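Local coordinates for polyphosphate kinase (Porphyromonas gingivalis, PDB 2O8R), which probably catalyses the reversible transfer of the terminal phosphate of ATP to a growing chain of inorganic polyphosphate, with magnesium as cofactor, at residues F192-R197 and Y204-L209; H113-R118 and P310-P315; V370-L375 and G397-V402. The protein carries 3 engineered substitutions. All blocks are in the same frame, centred on the assembly; numbering follows the deposited sequence.

Contact 1: residues F192-R197 and Y204-L209; sequences FVELPR and YYYSFL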
loop_
_atom_site.group_PDB
_atom_site.type_symbol
_atom_site.label_atom_id
_atom_site.label_comp_id
_atom_site.label_asym_id
_atom_site.label_seq_id
_atom_site.Cartn_x
_atom_site.Cartn_y
_atom_site.Cartn_z
ATOM N N PHE A 192 -1.500 0.600 -19.933
ATOM C CA PHE A 192 -2.442 1.026 -20.959
ATOM C C PHE A 192 -2.758 2.507 -20.841
ATOM O O PHE A 192 -3.120 2.986 -19.770
ATOM C CB PHE A 192 -3.698 0.171 -20.900
ATOM C CG PHE A 192 -3.413 -1.291 -21.015
ATOM C CD1 PHE A 192 -3.024 -1.836 -22.233
ATOM C CD2 PHE A 192 -3.487 -2.114 -19.900
ATOM C CE1 PHE A 192 -2.736 -3.184 -22.346
ATOM C CE2 PHE A 192 -3.202 -3.458 -20.004
ATOM C CZ PHE A 192 -2.823 -3.995 -21.229
ATOM N N VAL A 193 -2.578 3.219 -21.953
ATOM C CA VAL A 193 -2.709 4.668 -21.998
ATOM C C VAL A 193 -3.932 4.995 -22.848
ATOM O O VAL A 193 -3.988 4.622 -24.026
ATOM C CB VAL A 193 -1.425 5.322 -22.592
ATOM C CG1 VAL A 193 -1.511 6.855 -22.608
ATOM C CG2 VAL A 193 -0.223 4.900 -21.794
ATOM N N GLU A 194 -4.924 5.647 -22.232
ATOM C CA GLU A 194 -6.142 6.067 -22.926
ATOM C C GLU A 194 -5.851 7.284 -23.796
ATOM O O GLU A 194 -5.088 8.165 -23.399
ATOM C CB GLU A 194 -7.241 6.402 -21.925
ATOM C CG GLU A 194 -8.658 6.527 -22.531
ATOM C CD GLU A 194 -9.682 7.159 -21.571
ATOM O OE1 GLU A 194 -9.285 7.778 -20.554
ATOM O OE2 GLU A 194 -10.895 7.046 -21.849
ATOM N N LEU A 195 -6.442 7.314 -24.988
ATOM C CA LEU A 195 -6.284 8.432 -25.912
ATOM C C LEU A 195 -7.563 9.249 -25.903
ATOM O O LEU A 195 -8.649 8.677 -25.825
ATOM C CB LEU A 195 -6.004 7.921 -27.323
ATOM C CG LEU A 195 -4.769 7.035 -27.521
ATOM C CD1 LEU A 195 -4.397 6.975 -28.981
ATOM C CD2 LEU A 195 -3.607 7.564 -26.744
ATOM N N PRO A 196 -7.448 10.590 -25.969
ATOM C CA PRO A 196 -8.637 11.452 -25.843
ATOM C C PRO A 196 -9.744 11.180 -26.871
ATOM O O PRO A 196 -9.492 10.709 -27.987
ATOM C CB PRO A 196 -8.064 12.868 -25.971
ATOM C CG PRO A 196 -6.620 12.719 -25.553
ATOM C CD PRO A 196 -6.219 11.386 -26.130
ATOM N N ARG A 197 -10.972 11.487 -26.481
ATOM C CA ARG A 197 -12.133 10.934 -27.148
ATOM C C ARG A 197 -13.250 11.960 -27.183
ATOM O O ARG A 197 -13.322 12.831 -26.326
ATOM C CB ARG A 197 -12.597 9.745 -26.326
ATOM C CG ARG A 197 -13.409 8.763 -27.061
ATOM C CD ARG A 197 -14.327 8.054 -26.117
ATOM N NE ARG A 197 -15.425 7.475 -26.875
ATOM C CZ ARG A 197 -16.701 7.681 -26.591
ATOM N NH1 ARG A 197 -17.030 8.426 -25.537
ATOM N NH2 ARG A 197 -17.641 7.128 -27.348
ATOM N N TYR A 204 -13.552 3.840 -27.500
ATOM C CA TYR A 204 -12.545 4.245 -26.542
ATOM C C TYR A 204 -11.218 3.677 -27.045
ATOM O O TYR A 204 -11.176 2.569 -27.594
ATOM C CB TYR A 204 -12.879 3.684 -25.172
ATOM C CG TYR A 204 -13.988 4.426 -24.484
ATOM C CD1 TYR A 204 -13.702 5.465 -23.612
ATOM C CD2 TYR A 204 -15.318 4.085 -24.687
ATOM C CE1 TYR A 204 -14.705 6.157 -22.973
ATOM C CE2 TYR A 204 -16.339 4.775 -24.045
ATOM C CZ TYR A 204 -16.017 5.819 -23.195
ATOM O OH TYR A 204 -16.993 6.533 -22.542
ATOM N N TYR A 205 -10.140 4.436 -26.873
ATOM C CA TYR A 205 -8.860 4.044 -27.427
ATOM C C TYR A 205 -7.859 3.750 -26.337
ATOM O O TYR A 205 -7.800 4.469 -25.335
ATOM C CB TYR A 205 -8.333 5.124 -28.361
ATOM C CG TYR A 205 -9.195 5.280 -29.583
ATOM C CD1 TYR A 205 -8.993 4.480 -30.708
ATOM C CD2 TYR A 205 -10.238 6.206 -29.606
ATOM C CE1 TYR A 205 -9.799 4.610 -31.829
ATOM C CE2 TYR A 205 -11.041 6.344 -30.716
ATOM C CZ TYR A 205 -10.819 5.545 -31.824
ATOM O OH TYR A 205 -11.628 5.695 -32.922
ATOM N N TYR A 206 -7.084 2.681 -26.522
ATOM C CA TYR A 206 -5.993 2.393 -25.608
ATOM C C TYR A 206 -4.732 1.991 -26.340
ATOM O O TYR A 206 -4.778 1.413 -27.426
ATOM C CB TYR A 206 -6.396 1.311 -24.612
ATOM C CG TYR A 206 -7.573 1.705 -23.774
ATOM C CD1 TYR A 206 -7.414 2.556 -22.684
ATOM C CD2 TYR A 206 -8.853 1.241 -24.076
ATOM C CE1 TYR A 206 -8.491 2.929 -21.905
ATOM C CE2 TYR A 206 -9.945 1.611 -23.304
ATOM C CZ TYR A 206 -9.754 2.460 -22.219
ATOM O OH TYR A 206 -10.819 2.842 -21.446
ATOM N N SER A 207 -3.602 2.298 -25.726
ATOM C CA SER A 207 -2.314 1.945 -26.287
ATOM C C SER A 207 -1.469 1.337 -25.207
ATOM O O SER A 207 -1.550 1.766 -24.052
ATOM C CB SER A 207 -1.613 3.193 -26.787
ATOM O OG SER A 207 -2.234 3.675 -27.951
ATOM N N PHE A 208 -0.666 0.343 -25.583
ATOM C CA PHE A 208 0.412 -0.162 -24.722
ATOM C C PHE A 208 1.447 0.940 -24.563
ATOM O O PHE A 208 1.791 1.639 -25.525
ATOM C CB PHE A 208 1.112 -1.376 -25.343
ATOM C CG PHE A 208 0.268 -2.631 -25.383
ATOM C CD1 PHE A 208 0.426 -3.620 -24.422
ATOM C CD2 PHE A 208 -0.653 -2.840 -26.395
ATOM C CE1 PHE A 208 -0.328 -4.782 -24.463
ATOM C CE2 PHE A 208 -1.404 -4.000 -26.444
ATOM C CZ PHE A 208 -1.242 -4.973 -25.475
ATOM N N LEU A 209 1.947 1.094 -23.350
ATOM C CA LEU A 209 3.023 2.031 -23.098
ATOM C C LEU A 209 4.212 1.766 -24.021
ATOM O O LEU A 209 4.743 2.703 -24.626
ATOM C CB LEU A 209 3.455 1.943 -21.638
ATOM C CG LEU A 209 4.285 3.076 -21.049
ATOM C CD1 LEU A 209 3.723 4.422 -21.470
ATOM C CD2 LEU A 209 4.316 2.938 -19.519
#
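R197 and Y204 stack near the loop that joins the two strands of a beta hairpin, and F192 and F208 meet at its other end. The antiparallel strands 192-195 and 204-208 form this hairpin in the middle domain of the kinase. The guanidinium of R197 lies flat on the Y204 ring, with planes 14° apart. R197 CZ is 4.1 Å from the ring centroid, a cation-pi contact. The R197 chain reaches there extended from CG to NE, with CG anti to the backbone N (chi1 -158°). Its CD lies over the same face in a CH-pi contact. R197 NE is hydrogen-bonded to F203 O, which helps to hold the guanidinium in this position. E194 comes alongside the same ring. Its OE2 is at the ring edge, 3.7 Å from Y204 CD1, and carboxylate and ring are nearly coplanar. E194 CG also lies beside Y206 CE1, at 3.7 Å.

F192 turns an edge to the face of F208, an edge-to-face pair with planes at 62°. F192 CE1 is 3.6 Å from F208 CE1, toward the rim of that ring. F208 also stacks on Y300 and is the N-cap of helix 209-214. The opposite face of the hairpin carries V193, L195, Y205 and S207. There L195 CB meets Y205 CB at 3.8 Å, the two side chains crossing at about a right angle. L195 also packs on helix 125-139. V193 and S207 form a hydrogen-bonded pair: V193 N gives to S207 O at 2.8 Å, and S207 N gives to V193 O at 2.9 Å.

Contact 2: residues H113-R118 and P310-P315; sequences HGIRLR and PNPFAP. With SO4 (sulfate ion), chain H.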
loop_
_atom_site.group_PDB
_atom_site.type_symbol
_atom_site.label_atom_id
_atom_site.label_comp_id
_atom_site.label_asym_id
_atom_site.label_seq_id
_atom_site.Cartn_x
_atom_site.Cartn_y
_atom_site.Cartn_z
ATOM N N HIS A 113 -17.683 -4.038 -28.960
ATOM C CA HIS A 113 -18.285 -3.269 -27.876
ATOM C C HIS A 113 -17.693 -1.873 -27.657
ATOM O O HIS A 113 -17.866 -1.286 -26.591
ATOM C CB HIS A 113 -18.229 -4.080 -26.593
ATOM C CG HIS A 113 -18.937 -5.389 -26.695
ATOM N ND1 HIS A 113 -18.325 -6.526 -27.170
ATOM C CD2 HIS A 113 -20.217 -5.734 -26.420
ATOM C CE1 HIS A 113 -19.190 -7.523 -27.164
ATOM N NE2 HIS A 113 -20.346 -7.068 -26.715
ATOM N N GLY A 114 -17.005 -1.341 -28.661
ATOM C CA GLY A 114 -16.509 0.041 -28.602
ATOM C C GLY A 114 -15.185 0.267 -27.884
ATOM O O GLY A 114 -14.906 1.381 -27.453
ATOM N N ILE A 115 -14.376 -0.785 -27.747
ATOM C CA ILE A 115 -13.039 -0.672 -27.161
ATOM C C ILE A 115 -11.999 -0.985 -28.227
ATOM O O ILE A 115 -12.021 -2.057 -28.826
ATOM C CB ILE A 115 -12.825 -1.659 -25.981
ATOM C CG1 ILE A 115 -14.130 -1.898 -25.208
ATOM C CG2 ILE A 115 -11.670 -1.206 -25.071
ATOM C CD1 ILE A 115 -14.356 -1.012 -24.014
ATOM N N ARG A 116 -11.092 -0.046 -28.478
ATOM C CA ARG A 116 -10.006 -0.313 -29.406
ATOM C C ARG A 116 -8.691 -0.306 -28.660
ATOM O O ARG A 116 -8.193 0.740 -28.227
ATOM C CB ARG A 116 -10.012 0.656 -30.586
ATOM C CG ARG A 116 -9.340 0.086 -31.830
ATOM C CD ARG A 116 -10.205 0.278 -33.075
ATOM N NE ARG A 116 -9.674 1.279 -33.991
ATOM C CZ ARG A 116 -8.810 1.014 -34.967
ATOM N NH1 ARG A 116 -8.374 -0.225 -35.158
ATOM N NH2 ARG A 116 -8.376 1.989 -35.755
ATOM N N LEU A 117 -8.165 -1.505 -28.451
ATOM C CA LEU A 117 -6.862 -1.645 -27.860
ATOM C C LEU A 117 -5.951 -1.711 -29.045
ATOM O O LEU A 117 -5.942 -2.699 -29.776
ATOM C CB LEU A 117 -6.763 -2.919 -27.021
ATOM C CG LEU A 117 -5.374 -3.177 -26.409
ATOM C CD1 LEU A 117 -4.824 -1.936 -25.709
ATOM C CD2 LEU A 117 -5.401 -4.345 -25.446
ATOM N N ARG A 118 -5.204 -0.644 -29.262
ATOM C CA ARG A 118 -4.421 -0.552 -30.475
ATOM C C ARG A 118 -3.199 -1.426 -30.408
ATOM O O ARG A 118 -2.495 -1.494 -29.395
ATOM C CB ARG A 118 -4.075 0.897 -30.830
ATOM C CG ARG A 118 -5.143 1.552 -31.705
ATOM C CD ARG A 118 -4.554 2.616 -32.620
ATOM N NE ARG A 118 -4.779 3.949 -32.081
ATOM C CZ ARG A 118 -5.769 4.744 -32.464
ATOM N NH1 ARG A 118 -6.619 4.351 -33.399
ATOM N NH2 ARG A 118 -5.908 5.934 -31.914
ATOM N N PRO A 310 -8.564 -0.943 -18.548
ATOM C CA PRO A 310 -9.798 -0.344 -18.071
ATOM C C PRO A 310 -10.998 -0.805 -18.873
ATOM O O PRO A 310 -10.877 -1.003 -20.078
ATOM C CB PRO A 310 -9.574 1.155 -18.305
ATOM C CG PRO A 310 -8.120 1.319 -18.542
ATOM C CD PRO A 310 -7.662 0.049 -19.150
ATOM N N ASN A 311 -12.128 -1.002 -18.194
ATOM C CA ASN A 311 -13.421 -1.151 -18.844
ATOM C C ASN A 311 -14.191 0.154 -18.710
ATOM O O ASN A 311 -14.840 0.379 -17.686
ATOM C CB ASN A 311 -14.217 -2.281 -18.198
ATOM C CG ASN A 311 -15.647 -2.401 -18.737
ATOM O OD1 ASN A 311 -16.059 -1.707 -19.674
ATOM N ND2 ASN A 311 -16.408 -3.302 -18.140
ATOM N N PRO A 312 -14.152 1.005 -19.755
ATOM C CA PRO A 312 -14.856 2.276 -19.756
ATOM C C PRO A 312 -16.378 2.146 -19.827
ATOM O O PRO A 312 -17.063 3.160 -19.892
ATOM C CB PRO A 312 -14.352 2.945 -21.028
ATOM C CG PRO A 312 -14.046 1.828 -21.917
ATOM C CD PRO A 312 -13.442 0.794 -21.025
ATOM N N PHE A 313 -16.910 0.929 -19.819
ATOM C CA PHE A 313 -18.355 0.768 -19.737
ATOM C C PHE A 313 -18.799 0.263 -18.383
ATOM O O PHE A 313 -19.589 -0.663 -18.278
ATOM C CB PHE A 313 -18.875 -0.073 -20.885
ATOM C CG PHE A 313 -18.689 0.588 -22.202
ATOM C CD1 PHE A 313 -19.418 1.721 -22.522
ATOM C CD2 PHE A 313 -17.746 0.129 -23.098
ATOM C CE1 PHE A 313 -19.236 2.362 -23.722
ATOM C CE2 PHE A 313 -17.562 0.765 -24.307
ATOM C CZ PHE A 313 -18.304 1.883 -24.618
ATOM N N ALA A 314 -18.286 0.932 -17.356
ATOM C CA ALA A 314 -18.590 0.671 -15.954
ATOM C C ALA A 314 -19.036 -0.761 -15.707
ATOM O O ALA A 314 -18.215 -1.655 -15.923
ATOM C CB ALA A 314 -19.549 1.715 -15.388
ATOM N N PRO A 315 -20.321 -1.006 -15.320
ATOM C CA PRO A 315 -20.659 -2.362 -14.859
ATOM C C PRO A 315 -21.022 -3.327 -15.988
ATOM O O PRO A 315 -21.236 -4.508 -15.749
ATOM C CB PRO A 315 -21.869 -2.136 -13.944
ATOM C CG PRO A 315 -22.339 -0.728 -14.202
ATOM C CD PRO A 315 -21.519 -0.151 -15.315
HETATM S S SO4 H . -6.242 4.364 -36.578
HETATM O O1 SO4 H . -7.689 4.580 -36.590
HETATM O O2 SO4 H . -5.819 3.835 -37.871
HETATM O O3 SO4 H . -5.558 5.629 -36.297
HETATM O O4 SO4 H . -5.898 3.386 -35.552
#
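I115 and P312 reach toward each other tip to tip, with I115 CD1 3.5 Å from P312 CG. The same methyl group meets F313, 3.7 Å from its CE2. It comes in at the edge of the F313 ring, near the ring plane. I115 CD1 thus sits against both the proline ring and the phenylalanine edge. F313 has its CG anti to the carbonyl carbon (chi1 -65°), which directs the ring at the backbone of H113 and G114. G114 O lies at the ring edge near its plane, and H113 O approaches CE2 obliquely. No hydrogen bond joins the two segments; the contact is packing of I115 on P312 and F313, with these two carbonyls beside the F313 ring. It joins the start of strand 115-118, in the N-terminal domain range, to a loop almost 200 residues later, away from the annotated sites.

Each side has a turn that sets its shape. N311 OD1 accepts a hydrogen bond from F313 N at 2.8 Å, an Asx turn round P312. The donor is above the carbonyl plane of the amide. On the other side, G114 has positive phi and is the C-prime residue of a Schellman motif. Its bonds run from I115 N to L110 O and from G114 N to E111 O. They end helix 83-112, and strand 115-118 follows directly.

R116 and R118 lie near a sulfate that probably comes from the crystallisation liquor. R116 NH2 gives a weak bond to sulfate O1 at 2.8 Å.

Residues 310-315 are part of the loop between strand 294-297 and helix 328-331. Y36 of helix 35-63 touches I115, N311 and P312. Y206 of strand 204-208, the parallel neighbour of strand 115-118, packs on I115, P310 and P312.

Contact 3: residues V370-L375 and G397-V402; sequences VSEIRL and GKKVSV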
loop_
_atom_site.group_PDB
_atom_site.type_symbol
_atom_site.label_atom_id
_atom_site.label_comp_id
_atom_site.label_asym_id
_atom_site.label_seq_id
_atom_site.Cartn_x
_atom_site.Cartn_y
_atom_site.Cartn_z
ATOM N N VAL A 370 -16.193 -12.096 28.198
ATOM C CA VAL A 370 -15.081 -12.676 27.446
ATOM C C VAL A 370 -13.756 -12.508 28.186
ATOM O O VAL A 370 -13.372 -11.398 28.553
ATOM C CB VAL A 370 -14.946 -12.051 26.022
ATOM C CG1 VAL A 370 -13.894 -12.787 25.195
ATOM C CG2 VAL A 370 -16.272 -12.049 25.297
ATOM N N SER A 371 -13.055 -13.618 28.384
ATOM C CA SER A 371 -11.734 -13.590 28.980
ATOM C C SER A 371 -10.682 -13.456 27.889
ATOM O O SER A 371 -9.808 -12.589 27.970
ATOM C CB SER A 371 -11.482 -14.849 29.817
ATOM O OG SER A 371 -11.489 -16.015 29.011
ATOM N N GLU A 372 -10.759 -14.305 26.867
ATOM C CA GLU A 372 -9.766 -14.235 25.807
ATOM C C GLU A 372 -10.207 -14.537 24.378
ATOM O O GLU A 372 -11.208 -15.203 24.144
ATOM C CB GLU A 372 -8.500 -15.015 26.177
ATOM C CG GLU A 372 -8.626 -16.495 26.307
ATOM C CD GLU A 372 -7.260 -17.176 26.392
ATOM O OE1 GLU A 372 -7.179 -18.303 26.930
ATOM O OE2 GLU A 372 -6.264 -16.588 25.915
ATOM N N ILE A 373 -9.448 -13.988 23.432
ATOM C CA ILE A 373 -9.633 -14.216 22.006
ATOM C C ILE A 373 -8.316 -14.703 21.426
ATOM O O ILE A 373 -7.253 -14.149 21.709
ATOM C CB ILE A 373 -10.024 -12.938 21.284
ATOM C CG1 ILE A 373 -11.244 -12.301 21.947
ATOM C CG2 ILE A 373 -10.287 -13.216 19.829
ATOM C CD1 ILE A 373 -11.580 -10.919 21.415
ATOM N N ARG A 374 -8.383 -15.767 20.637
ATOM C CA ARG A 374 -7.192 -16.369 20.049
ATOM C C ARG A 374 -7.499 -16.731 18.613
ATOM O O ARG A 374 -8.535 -17.344 18.336
ATOM C CB ARG A 374 -6.800 -17.622 20.823
ATOM C CG ARG A 374 -6.687 -17.383 22.311
ATOM C CD ARG A 374 -6.697 -18.666 23.106
ATOM N NE ARG A 374 -5.458 -19.435 22.992
ATOM C CZ ARG A 374 -4.279 -19.057 23.472
ATOM N NH1 ARG A 374 -4.143 -17.887 24.087
ATOM N NH2 ARG A 374 -3.227 -19.849 23.328
ATOM N N LEU A 375 -6.623 -16.333 17.696
ATOM C CA LEU A 375 -6.809 -16.700 16.290
ATOM C C LEU A 375 -5.524 -16.923 15.472
ATOM O O LEU A 375 -4.410 -16.516 15.846
ATOM C CB LEU A 375 -7.741 -15.710 15.582
ATOM C CG LEU A 375 -7.147 -14.589 14.731
ATOM C CD1 LEU A 375 -8.219 -14.003 13.823
ATOM C CD2 LEU A 375 -6.559 -13.535 15.620
ATOM N N GLY A 397 -8.519 -5.023 27.981
ATOM C CA GLY A 397 -7.949 -5.888 29.015
ATOM C C GLY A 397 -7.966 -7.381 28.739
ATOM O O GLY A 397 -7.355 -8.151 29.475
ATOM N N LYS A 398 -8.655 -7.793 27.680
ATOM C CA LYS A 398 -8.848 -9.212 27.386
ATOM C C LYS A 398 -7.592 -9.802 26.772
ATOM O O LYS A 398 -6.922 -9.144 25.976
ATOM C CB LYS A 398 -10.027 -9.403 26.428
ATOM C CG LYS A 398 -11.126 -8.372 26.600
ATOM C CD LYS A 398 -12.448 -8.861 26.072
ATOM C CE LYS A 398 -13.579 -8.355 26.945
ATOM N NZ LYS A 398 -13.543 -6.879 27.129
ATOM N N LYS A 399 -7.286 -11.044 27.140
ATOM C CA LYS A 399 -6.139 -11.760 26.588
ATOM C C LYS A 399 -6.260 -12.001 25.077
ATOM O O LYS A 399 -7.166 -12.691 24.633
ATOM C CB LYS A 399 -5.969 -13.087 27.311
ATOM C CG LYS A 399 -5.508 -12.963 28.747
ATOM C CD LYS A 399 -4.972 -14.291 29.247
ATOM C CE LYS A 399 -4.458 -14.180 30.668
ATOM N NZ LYS A 399 -3.891 -15.481 31.120
ATOM N N VAL A 400 -5.352 -11.427 24.287
ATOM C CA VAL A 400 -5.428 -11.560 22.823
ATOM C C VAL A 400 -4.158 -12.164 22.209
ATOM O O VAL A 400 -3.090 -11.552 22.252
ATOM C CB VAL A 400 -5.757 -10.214 22.134
ATOM C CG1 VAL A 400 -5.846 -10.395 20.626
ATOM C CG2 VAL A 400 -7.057 -9.629 22.664
ATOM N N SER A 401 -4.275 -13.360 21.636
ATOM C CA SER A 401 -3.129 -14.007 20.982
ATOM C C SER A 401 -3.355 -14.186 19.487
ATOM O O SER A 401 -4.449 -14.559 19.067
ATOM C CB SER A 401 -2.860 -15.376 21.591
ATOM O OG SER A 401 -3.490 -15.483 22.850
ATOM N N VAL A 402 -2.323 -13.920 18.687
ATOM C CA VAL A 402 -2.382 -14.179 17.242
ATOM C C VAL A 402 -1.232 -15.085 16.810
ATOM O O VAL A 402 -0.061 -14.713 16.936
ATOM C CB VAL A 402 -2.322 -12.889 16.415
ATOM C CG1 VAL A 402 -2.390 -13.196 14.931
ATOM C CG2 VAL A 402 -3.431 -11.939 16.802
HETATM O O HOH W 1 -5.475 -14.978 24.239
#
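I373 N gives a hydrogen bond to K399 O at 2.9 Å, the shortest backbone bond between two parallel strands. They are the strands of a beta-alpha-beta unit: strand 370-377, helix 385-395 and strand 399-404. The unit lies in the first C-terminal domain, of the phospholipase D clan. The ladder continues with S401 N to I373 O and L375 N to S401 O, both at 3.1 Å. One step earlier, K399 N bonds to S371 O. G397 has positive phi and is the C-prime residue of the Schellman motif that ends helix 385-395, just before the second strand. On the far side of strand 370-377, S371 and E372 both face L446 in a classic beta bulge.

E372, R374, K399 and S401 share one face of the sheet. E372 CB lies 3.4 Å from K399 CB. E372 CG sits between the backbone N and the carbonyl carbon (chi1 66°), and the chain then runs extended. Its OE2 forms a salt bridge with R374 NH1 at 3.1 Å, within the same strand. The approach is not flat: NH1 lies above the carboxylate plane, 36° out of it. R374 bends at chi3 to bring its NH1 there.

The other face carries I373, L375, V400 and V402. I373 and L375 pack on L390 of helix 385-395 and V400 on A394, while I373 also touches L361 and A364 of helix 355-365. K398 lies along V370 and gives its NZ to A365 O. L375 and V402 lie side by side and point the same way, with L375 CD2 3.7 Å from V402 CG2.

Contacts 1 and 2 are neighbours, with centres about 10 Å apart. They share the sheet of strands 115-118, 204-208 and 192-195, in which 204-208 is central. R116 N and R118 N probably hydrogen-bond to Y204 O and Y206 O, so the two contacts are tied directly. Along the chain, contact 1 falls between the two segments of contact 2. Through the strand pairing and the packing of Y206 on P312, the hairpin is joined to the strand after helix 83-112 and to the later loop. Contact 3 comes after both, in the first C-terminal domain and a different sheet. Its centre is about 52 Å from that of contact 1 and 49 Å from that of contact 2.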